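Local coordinates for conserved hypothetical protein, putative anti-sigma factor (Parabacteroides distasonis, PDB 4M0N), which probably acts as an anti-sigma factor of the FecR family, the part present here holding its FecR and C-terminal FecR domains, at residues D37-R50 with R60-M73. The protein carries 1 engineered substitution. Residues are numbered along the deposited sequence; the frame is centred on the assembly and turned at random.
Sequences DGTVVHLNAGTVMR and RLVEMEGEAFFNVM. With MG (magnesium ion), chain B.
Val-41 meets Phe-70 and Met-49 meets Met-64 across two antiparallel strand pairs, 40-43 with 67-72 and 48-50 with 60-65. The first pair belongs to one sheet of the FecR domain, the second to the other. Both segments change sheet here, 37-50 through a type II turn from Asn-44 to Thr-47, 60-73 at a corner at Gly-66. Main-chain bonds join Val-40 with Asn-71, His-42 with Phe-69, Val-48 with Glu-65 and Arg-50 with Glu-63.

Polar side chains tie the corners. Thr-47 OG1 accepts from Glu-67 N at 2.9 Å. Asn-44 ND2 donates to Glu-67 OE1 at 2.9 Å, from above the carboxylate plane; Asn-97 takes OE2.

The backbone carbonyl Gly-46 O binds the magnesium ion at 2.1 Å, and five waters complete its shell. Two donate to the Glu-65 carboxylate, whose OE2 also accepts from Gln-102 N.

Two salt bridges lie farther along. Arg-50 NH1 meets Glu-63 OE1 at 2.9 Å, while its NE pairs with Glu-22. Asp-37 OD2 takes Arg-60 NH1 on its anti lone pair at 2.7 Å and also accepts from Thr-39 OG1. Arg-60 NH1 also donates to Met-73 O, and NH2 to Leu-92 O. Asp-37 OD1 closes an Asx turn onto Thr-39 N. With an alanine in place of Asp-37, Arg-60 would probably lack a charge partner and the turn would loosen.

Between the sheets, with CG1 anti to the backbone N (chi1 -173°), Val-41 lays this methyl over the Phe-70 ring, 4.1 Å from its centroid. Met-49 SD approaches obliquely, 4.1 Å from Phe-70 CE2.

The chemistry implies an apolar sandwich interior, with Arg-50 and Glu-63 on the opposite sheet face and Asp-37 and Arg-60 at one end.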
ATOM      1  N   ASP A  37      -4.142  16.834 -14.927  1.00 27.62           N
ATOM      2  CA  ASP A  37      -5.574  16.701 -15.150  1.00 25.56           C
ATOM      3  C   ASP A  37      -6.398  17.056 -13.906  1.00 25.50           C
ATOM      4  O   ASP A  37      -7.623  16.928 -13.930  1.00 26.91           O
ATOM      5  CB  ASP A  37      -5.901  15.249 -15.551  1.00 25.56           C
ATOM      6  CG  ASP A  37      -5.638  14.265 -14.427  1.00 22.81           C
ATOM      7  OD1 ASP A  37      -4.819  14.603 -13.552  1.00 23.44           O
ATOM      8  OD2 ASP A  37      -6.267  13.172 -14.407  1.00 23.40           O
ATOM      9  N   GLY A  38      -5.736  17.415 -12.805  1.00 23.13           N
ATOM     10  CA  GLY A  38      -6.440  17.709 -11.553  1.00 24.10           C
ATOM     11  C   GLY A  38      -6.574  16.531 -10.598  1.00 21.80           C
ATOM     12  O   GLY A  38      -7.097  16.678  -9.495  1.00 22.13           O
ATOM     13  N   THR A  39      -6.131  15.344 -11.021  1.00 20.91           N
ATOM     14  CA  THR A  39      -6.099  14.190 -10.156  1.00 19.58           C
ATOM     15  C   THR A  39      -5.146  14.428  -8.989  1.00 18.34           C
ATOM     16  O   THR A  39      -4.030  14.890  -9.187  1.00 19.75           O
ATOM     17  CB  THR A  39      -5.665  12.946 -10.964  1.00 19.31           C
ATOM     18  OG1 THR A  39      -6.721  12.579 -11.865  1.00 19.87           O
ATOM     19  CG2 THR A  39      -5.294  11.769 -10.025  1.00 18.25           C
ATOM     20  N   VAL A  40      -5.576  14.095  -7.780  1.00 18.32           N
ATOM     21  CA  VAL A  40      -4.758  14.247  -6.598  1.00 19.54           C
ATOM     22  C   VAL A  40      -4.206  12.874  -6.261  1.00 17.24           C
ATOM     23  O   VAL A  40      -4.953  11.882  -6.237  1.00 17.42           O
ATOM     24  CB  VAL A  40      -5.584  14.744  -5.400  1.00 22.65           C
ATOM     25  CG1 VAL A  40      -4.733  14.787  -4.133  1.00 24.66           C
ATOM     26  CG2 VAL A  40      -6.087  16.133  -5.704  1.00 25.65           C
ATOM     27  N   VAL A  41      -2.908  12.814  -6.052  1.00 15.99           N
ATOM     28  CA  VAL A  41      -2.272  11.591  -5.662  1.00 15.80           C
ATOM     29  C   VAL A  41      -1.541  11.803  -4.333  1.00 16.58           C
ATOM     30  O   VAL A  41      -0.740  12.751  -4.204  1.00 18.66           O
ATOM     31  CB  VAL A  41      -1.211  11.129  -6.696  1.00 15.61           C
ATOM     32  CG1 VAL A  41      -0.705   9.749  -6.325  1.00 16.06           C
ATOM     33  CG2 VAL A  41      -1.775  11.173  -8.141  1.00 17.38           C
ATOM     34  N   HIS A  42      -1.835  10.961  -3.365  1.00 15.43           N
ATOM     35  CA  HIS A  42      -1.085  10.912  -2.097  1.00 16.53           C
ATOM     36  C   HIS A  42      -0.147   9.725  -2.176  1.00 15.30           C
ATOM     37  O   HIS A  42      -0.597   8.597  -2.454  1.00 15.57           O
ATOM     38  CB  HIS A  42      -2.019  10.667  -0.945  1.00 20.20           C
ATOM     39  CG  HIS A  42      -2.883  11.825  -0.585  1.00 28.80           C
ATOM     40  ND1 HIS A  42      -3.994  12.183  -1.319  1.00 34.61           N
ATOM     41  CD2 HIS A  42      -2.847  12.657   0.479  1.00 31.69           C
ATOM     42  CE1 HIS A  42      -4.583  13.220  -0.745  1.00 32.02           C
ATOM     43  NE2 HIS A  42      -3.916  13.518   0.356  1.00 33.88           N
ATOM     44  N   LEU A  43       1.151   9.967  -1.936  1.00 14.36           N
ATOM     45  CA  LEU A  43       2.169   8.931  -2.046  0.50 15.15           C
ATOM     46  C   LEU A  43       2.698   8.585  -0.673  1.00 15.26           C
ATOM     47  O   LEU A  43       3.097   9.470   0.080  1.00 16.85           O
ATOM     48  CB  LEU A  43       3.315   9.409  -2.921  0.50 16.31           C
ATOM     49  CG  LEU A  43       2.973   9.653  -4.379  0.50 16.26           C
ATOM     50  CD1 LEU A  43       2.459  11.062  -4.595  0.50 16.83           C
ATOM     51  CD2 LEU A  43       4.238   9.398  -5.182  0.50 16.24           C
ATOM     52  N   ASN A  44       2.702   7.294  -0.346  1.00 12.86           N
ATOM     53  CA  ASN A  44       3.170   6.823   0.951  1.00 14.61           C
ATOM     54  C   ASN A  44       4.687   6.657   0.909  1.00 14.15           C
ATOM     55  O   ASN A  44       5.300   6.665  -0.159  1.00 15.00           O
ATOM     56  CB  ASN A  44       2.489   5.525   1.303  1.00 13.18           C
ATOM     57  CG  ASN A  44       2.496   5.237   2.803  1.00 15.05           C
ATOM     58  OD1 ASN A  44       2.984   6.060   3.603  1.00 16.37           O
ATOM     59  ND2 ASN A  44       1.960   4.081   3.184  1.00 16.25           N
ATOM     60  N   ALA A  45       5.273   6.526   2.088  1.00 14.20           N
ATOM     61  CA  ALA A  45       6.690   6.322   2.287  1.00 14.83           C
ATOM     62  C   ALA A  45       7.240   5.230   1.381  1.00 15.01           C
ATOM     63  O   ALA A  45       6.671   4.139   1.297  1.00 14.31           O
ATOM     64  CB  ALA A  45       6.923   5.899   3.755  1.00 15.89           C
ATOM     65  N   GLY A  46       8.329   5.527   0.679  1.00 15.99           N
ATOM     66  CA  GLY A  46       9.011   4.482  -0.088  1.00 16.02           C
ATOM     67  C   GLY A  46       8.565   4.325  -1.515  1.00 15.86           C
ATOM     68  O   GLY A  46       8.936   3.341  -2.198  1.00 16.19           O
ATOM     69  N   THR A  47       7.725   5.248  -1.956  1.00 14.83           N
ATOM     70  CA  THR A  47       7.067   5.157  -3.258  1.00 13.99           C
ATOM     71  C   THR A  47       7.693   6.027  -4.310  1.00 15.32           C
ATOM     72  O   THR A  47       8.178   7.117  -4.021  1.00 17.21           O
ATOM     73  CB  THR A  47       5.610   5.561  -3.089  1.00 14.03           C
ATOM     74  OG1 THR A  47       5.041   4.708  -2.098  1.00 13.84           O
ATOM     75  CG2 THR A  47       4.841   5.498  -4.367  1.00 14.85           C
ATOM     76  N   VAL A  48       7.632   5.533  -5.541  1.00 15.14           N
ATOM     77  CA  VAL A  48       8.058   6.270  -6.731  0.50 15.57           C
ATOM     78  C   VAL A  48       6.919   6.322  -7.712  1.00 16.07           C
ATOM     79  O   VAL A  48       6.234   5.298  -7.913  1.00 14.78           O
ATOM     80  CB  VAL A  48       9.201   5.569  -7.467  0.50 16.25           C
ATOM     81  CG1 VAL A  48       9.739   6.482  -8.565  0.50 15.53           C
ATOM     82  CG2 VAL A  48      10.284   5.148  -6.507  0.50 17.79           C
ATOM     83  N   MET A  49       6.711   7.499  -8.305  1.00 15.71           N
ATOM     84  CA  MET A  49       5.745   7.679  -9.351  1.00 15.87           C
ATOM     85  C   MET A  49       6.334   8.528 -10.493  1.00 16.50           C
ATOM     86  O   MET A  49       7.012   9.544 -10.258  1.00 17.36           O
ATOM     87  CB  MET A  49       4.426   8.277  -8.817  1.00 16.44           C
ATOM     88  CG  MET A  49       3.392   8.498  -9.911  1.00 17.15           C
ATOM     89  SD  MET A  49       1.792   9.071  -9.306  1.00 20.00           S
ATOM     90  CE  MET A  49       2.176  10.733  -8.809  1.00 18.81           C
ATOM     91  N   ARG A  50       6.040   8.102 -11.718  1.00 16.63           N
ATOM     92  CA  ARG A  50       6.508   8.727 -12.951  1.00 20.39           C
ATOM     93  C   ARG A  50       5.275   9.158 -13.720  1.00 21.48           C
ATOM     94  O   ARG A  50       4.340   8.365 -13.902  1.00 20.37           O
ATOM     95  CB  ARG A  50       7.287   7.629 -13.721  1.00 25.16           C
ATOM     96  CG  ARG A  50       8.346   7.966 -14.720  1.00 37.13           C
ATOM     97  CD  ARG A  50       8.998   6.626 -15.130  1.00 30.00           C
ATOM     98  NE  ARG A  50       9.755   6.069 -14.001  1.00 26.60           N
ATOM     99  CZ  ARG A  50       9.529   4.940 -13.327  1.00 30.67           C
ATOM    100  NH1 ARG A  50       8.544   4.102 -13.628  1.00 27.15           N
ATOM    101  NH2 ARG A  50      10.335   4.652 -12.306  1.00 30.40           N
ATOM    102  N   ARG A  60      -4.608   8.848 -19.761  1.00 24.41           N
ATOM    103  CA  ARG A  60      -3.834   9.514 -18.751  1.00 22.00           C
ATOM    104  C   ARG A  60      -3.056   8.414 -18.021  1.00 22.77           C
ATOM    105  O   ARG A  60      -3.611   7.763 -17.155  1.00 23.49           O
ATOM    106  CB  ARG A  60      -4.778  10.211 -17.779  1.00 22.01           C
ATOM    107  CG  ARG A  60      -5.541  11.361 -18.405  1.00 24.18           C
ATOM    108  CD  ARG A  60      -6.576  11.923 -17.447  1.00 23.43           C
ATOM    109  NE  ARG A  60      -7.714  11.043 -17.307  1.00 23.53           N
ATOM    110  CZ  ARG A  60      -8.618  11.104 -16.326  1.00 24.17           C
ATOM    111  NH1 ARG A  60      -8.516  11.994 -15.354  1.00 24.62           N
ATOM    112  NH2 ARG A  60      -9.662  10.285 -16.325  1.00 22.93           N
ATOM    113  N   LEU A  61      -1.782   8.235 -18.366  1.00 20.94           N
ATOM    114  CA  LEU A  61      -0.970   7.133 -17.836  1.00 23.11           C
ATOM    115  C   LEU A  61       0.078   7.592 -16.838  1.00 21.56           C
ATOM    116  O   LEU A  61       0.842   8.509 -17.118  1.00 21.16           O
ATOM    117  CB  LEU A  61      -0.244   6.433 -18.986  1.00 24.76           C
ATOM    118  CG  LEU A  61       0.702   5.289 -18.589  1.00 26.56           C
ATOM    119  CD1 LEU A  61      -0.109   4.097 -18.130  1.00 26.15           C
ATOM    120  CD2 LEU A  61       1.553   4.944 -19.799  1.00 28.87           C
ATOM    121  N   VAL A  62       0.120   6.940 -15.679  1.00 17.32           N
ATOM    122  CA  VAL A  62       1.200   7.103 -14.723  1.00 16.63           C
ATOM    123  C   VAL A  62       1.752   5.710 -14.375  1.00 15.67           C
ATOM    124  O   VAL A  62       1.068   4.680 -14.567  1.00 14.76           O
ATOM    125  CB  VAL A  62       0.803   7.933 -13.492  1.00 17.11           C
ATOM    126  CG1 VAL A  62       0.186   9.272 -13.917  1.00 17.82           C
ATOM    127  CG2 VAL A  62      -0.131   7.171 -12.564  1.00 18.14           C
ATOM    128  N   GLU A  63       3.016   5.682 -13.967  1.00 15.59           N
ATOM    129  CA  GLU A  63       3.675   4.453 -13.528  1.00 16.14           C
ATOM    130  C   GLU A  63       4.033   4.622 -12.083  1.00 15.55           C
ATOM    131  O   GLU A  63       4.477   5.693 -11.667  1.00 16.32           O
ATOM    132  CB  GLU A  63       4.943   4.145 -14.339  1.00 18.17           C
ATOM    133  CG  GLU A  63       4.679   3.705 -15.773  1.00 20.08           C
ATOM    134  CD  GLU A  63       5.964   3.442 -16.551  1.00 27.06           C
ATOM    135  OE1 GLU A  63       7.041   3.847 -16.096  1.00 27.55           O
ATOM    136  OE2 GLU A  63       5.877   2.854 -17.637  1.00 30.76           O
ATOM    137  N   MET A  64       3.811   3.582 -11.284  1.00 15.99           N
ATOM    138  CA  MET A  64       4.062   3.693  -9.889  1.00 14.90           C
ATOM    139  C   MET A  64       4.560   2.388  -9.311  1.00 14.92           C
ATOM    140  O   MET A  64       4.147   1.309  -9.732  1.00 14.43           O
ATOM    141  CB  MET A  64       2.767   4.131  -9.189  1.00 16.23           C
ATOM    142  CG  MET A  64       2.962   4.493  -7.739  1.00 18.24           C
ATOM    143  SD  MET A  64       2.730   3.164  -6.544  1.00 20.83           S
ATOM    144  CE  MET A  64       0.981   2.847  -6.809  1.00 19.50           C
ATOM    145  N   GLU A  65       5.475   2.495  -8.363  1.00 13.77           N
ATOM    146  CA  GLU A  65       5.908   1.406  -7.532  1.00 15.12           C
ATOM    147  C   GLU A  65       5.945   1.895  -6.097  1.00 14.87           C
ATOM    148  O   GLU A  65       6.551   2.949  -5.798  1.00 16.15           O
ATOM    149  CB  GLU A  65       7.281   0.913  -8.007  1.00 15.43           C
ATOM    150  CG  GLU A  65       7.835  -0.260  -7.237  1.00 15.94           C
ATOM    151  CD  GLU A  65       8.556   0.181  -5.988  1.00 18.51           C
ATOM    152  OE1 GLU A  65       9.495   1.034  -6.076  1.00 19.12           O
ATOM    153  OE2 GLU A  65       8.207  -0.328  -4.927  1.00 16.65           O
ATOM    154  N   GLY A  66       5.234   1.188  -5.221  1.00 14.13           N
ATOM    155  CA  GLY A  66       5.023   1.622  -3.835  1.00 12.46           C
ATOM    156  C   GLY A  66       3.544   1.695  -3.569  1.00 12.68           C
ATOM    157  O   GLY A  66       2.777   0.919  -4.145  1.00 13.68           O
ATOM    158  N   GLU A  67       3.122   2.666  -2.761  1.00 12.76           N
ATOM    159  CA  GLU A  67       1.712   2.817  -2.413  1.00 12.13           C
ATOM    160  C   GLU A  67       1.249   4.226  -2.604  1.00 13.14           C
ATOM    161  O   GLU A  67       1.926   5.173  -2.180  1.00 13.45           O
ATOM    162  CB  GLU A  67       1.480   2.367  -0.957  1.00 12.30           C
ATOM    163  CG  GLU A  67       0.015   2.599  -0.545  1.00 14.11           C
ATOM    164  CD  GLU A  67      -0.303   2.008   0.802  1.00 15.57           C
ATOM    165  OE1 GLU A  67       0.583   2.010   1.725  1.00 16.54           O
ATOM    166  OE2 GLU A  67      -1.444   1.495   0.963  1.00 15.55           O
ATOM    167  N   ALA A  68       0.114   4.389  -3.298  1.00 13.78           N
ATOM    168  CA  ALA A  68      -0.452   5.708  -3.523  1.00 12.78           C
ATOM    169  C   ALA A  68      -1.955   5.623  -3.530  1.00 12.28           C
ATOM    170  O   ALA A  68      -2.525   4.619  -3.948  1.00 12.84           O
ATOM    171  CB  ALA A  68       0.028   6.264  -4.861  1.00 13.11           C
ATOM    172  N   PHE A  69      -2.567   6.710  -3.073  1.00 13.19           N
ATOM    173  CA  PHE A  69      -4.023   6.878  -3.138  1.00 13.53           C
ATOM    174  C   PHE A  69      -4.285   7.916  -4.222  1.00 14.31           C
ATOM    175  O   PHE A  69      -3.793   9.062  -4.141  1.00 16.14           O
ATOM    176  CB  PHE A  69      -4.559   7.340  -1.801  1.00 15.23           C
ATOM    177  CG  PHE A  69      -6.044   7.494  -1.796  1.00 15.02           C
ATOM    178  CD1 PHE A  69      -6.848   6.374  -1.843  1.00 18.03           C
ATOM    179  CD2 PHE A  69      -6.604   8.734  -1.823  1.00 17.86           C
ATOM    180  CE1 PHE A  69      -8.236   6.501  -1.875  1.00 19.84           C
ATOM    181  CE2 PHE A  69      -7.991   8.870  -1.855  1.00 19.43           C
ATOM    182  CZ  PHE A  69      -8.783   7.763  -1.887  1.00 17.70           C
ATOM    183  N   PHE A  70      -5.098   7.523  -5.195  1.00 13.70           N
ATOM    184  CA  PHE A  70      -5.495   8.341  -6.315  1.00 14.52           C
ATOM    185  C   PHE A  70      -6.948   8.807  -6.194  1.00 14.68           C
ATOM    186  O   PHE A  70      -7.839   7.993  -5.957  1.00 16.87           O
ATOM    187  CB  PHE A  70      -5.377   7.516  -7.590  1.00 15.31           C
ATOM    188  CG  PHE A  70      -3.988   7.089  -7.896  1.00 14.29           C
ATOM    189  CD1 PHE A  70      -3.468   5.962  -7.296  1.00 14.15           C
ATOM    190  CD2 PHE A  70      -3.211   7.814  -8.783  1.00 15.16           C
ATOM    191  CE1 PHE A  70      -2.171   5.583  -7.555  1.00 16.60           C
ATOM    192  CE2 PHE A  70      -1.917   7.455  -9.048  1.00 15.72           C
ATOM    193  CZ  PHE A  70      -1.395   6.333  -8.423  1.00 16.61           C
ATOM    194  N   ASN A  71      -7.178  10.105  -6.342  1.00 16.61           N
ATOM    195  CA  ASN A  71      -8.534  10.602  -6.489  1.00 17.89           C
ATOM    196  C   ASN A  71      -8.605  11.169  -7.892  1.00 18.81           C
ATOM    197  O   ASN A  71      -8.218  12.313  -8.133  1.00 18.22           O
ATOM    198  CB  ASN A  71      -8.848  11.645  -5.433  1.00 19.50           C
ATOM    199  CG  ASN A  71     -10.296  12.088  -5.465  1.00 25.50           C
ATOM    200  OD1 ASN A  71     -10.996  11.859  -6.418  1.00 26.61           O
ATOM    201  ND2 ASN A  71     -10.726  12.763  -4.421  1.00 34.96           N
ATOM    202  N   VAL A  72      -9.058  10.326  -8.822  1.00 20.21           N
ATOM    203  CA  VAL A  72      -9.019  10.642 -10.232  1.00 19.62           C
ATOM    204  C   VAL A  72     -10.186  11.481 -10.714  1.00 25.82           C
ATOM    205  O   VAL A  72     -11.328  11.091 -10.584  1.00 25.22           O
ATOM    206  CB  VAL A  72      -8.914   9.363 -11.101  1.00 19.09           C
ATOM    207  CG1 VAL A  72      -8.962   9.726 -12.592  1.00 20.10           C
ATOM    208  CG2 VAL A  72      -7.625   8.636 -10.776  1.00 19.90           C
ATOM    209  N   MET A  73      -9.843  12.639 -11.282  1.00 29.36           N
ATOM    210  CA  MET A  73     -10.787  13.516 -11.948  1.00 29.11           C
ATOM    211  C   MET A  73     -11.486  12.820 -13.113  1.00 32.11           C
ATOM    212  O   MET A  73     -10.844  12.246 -13.977  1.00 27.98           O
ATOM    213  CB  MET A  73     -10.032  14.748 -12.437  1.00 31.17           C
ATOM    214  CG  MET A  73      -9.865  15.824 -11.378  1.00 36.06           C
ATOM    215  SD  MET A  73     -11.380  16.785 -11.081  1.00 43.76           S
ATOM    216  CE  MET A  73     -12.067  16.878 -12.706  1.00 37.69           C
TER
HETATM  217 MG    MG B 401      10.473   1.955  -2.213  1.00 15.30          MG
HETATM  218  O   HOH W   1      -9.271  14.921  -8.043  1.00 31.96           O
HETATM  219  O   HOH W   2      -5.460  11.486  -3.407  1.00 33.92           O
HETATM  220  O   HOH W   3      10.744   2.465  -4.135  1.00 16.18           O
HETATM  221  O   HOH W   4       9.358   0.322  -2.692  1.00 17.15           O
HETATM  222  O   HOH W   5      11.839   3.496  -1.581  1.00 18.76           O
HETATM  223  O   HOH W   6      12.206   0.637  -2.219  1.00 15.72           O
HETATM  224  O   HOH W   7      10.211   1.489  -0.240  1.00 17.63           O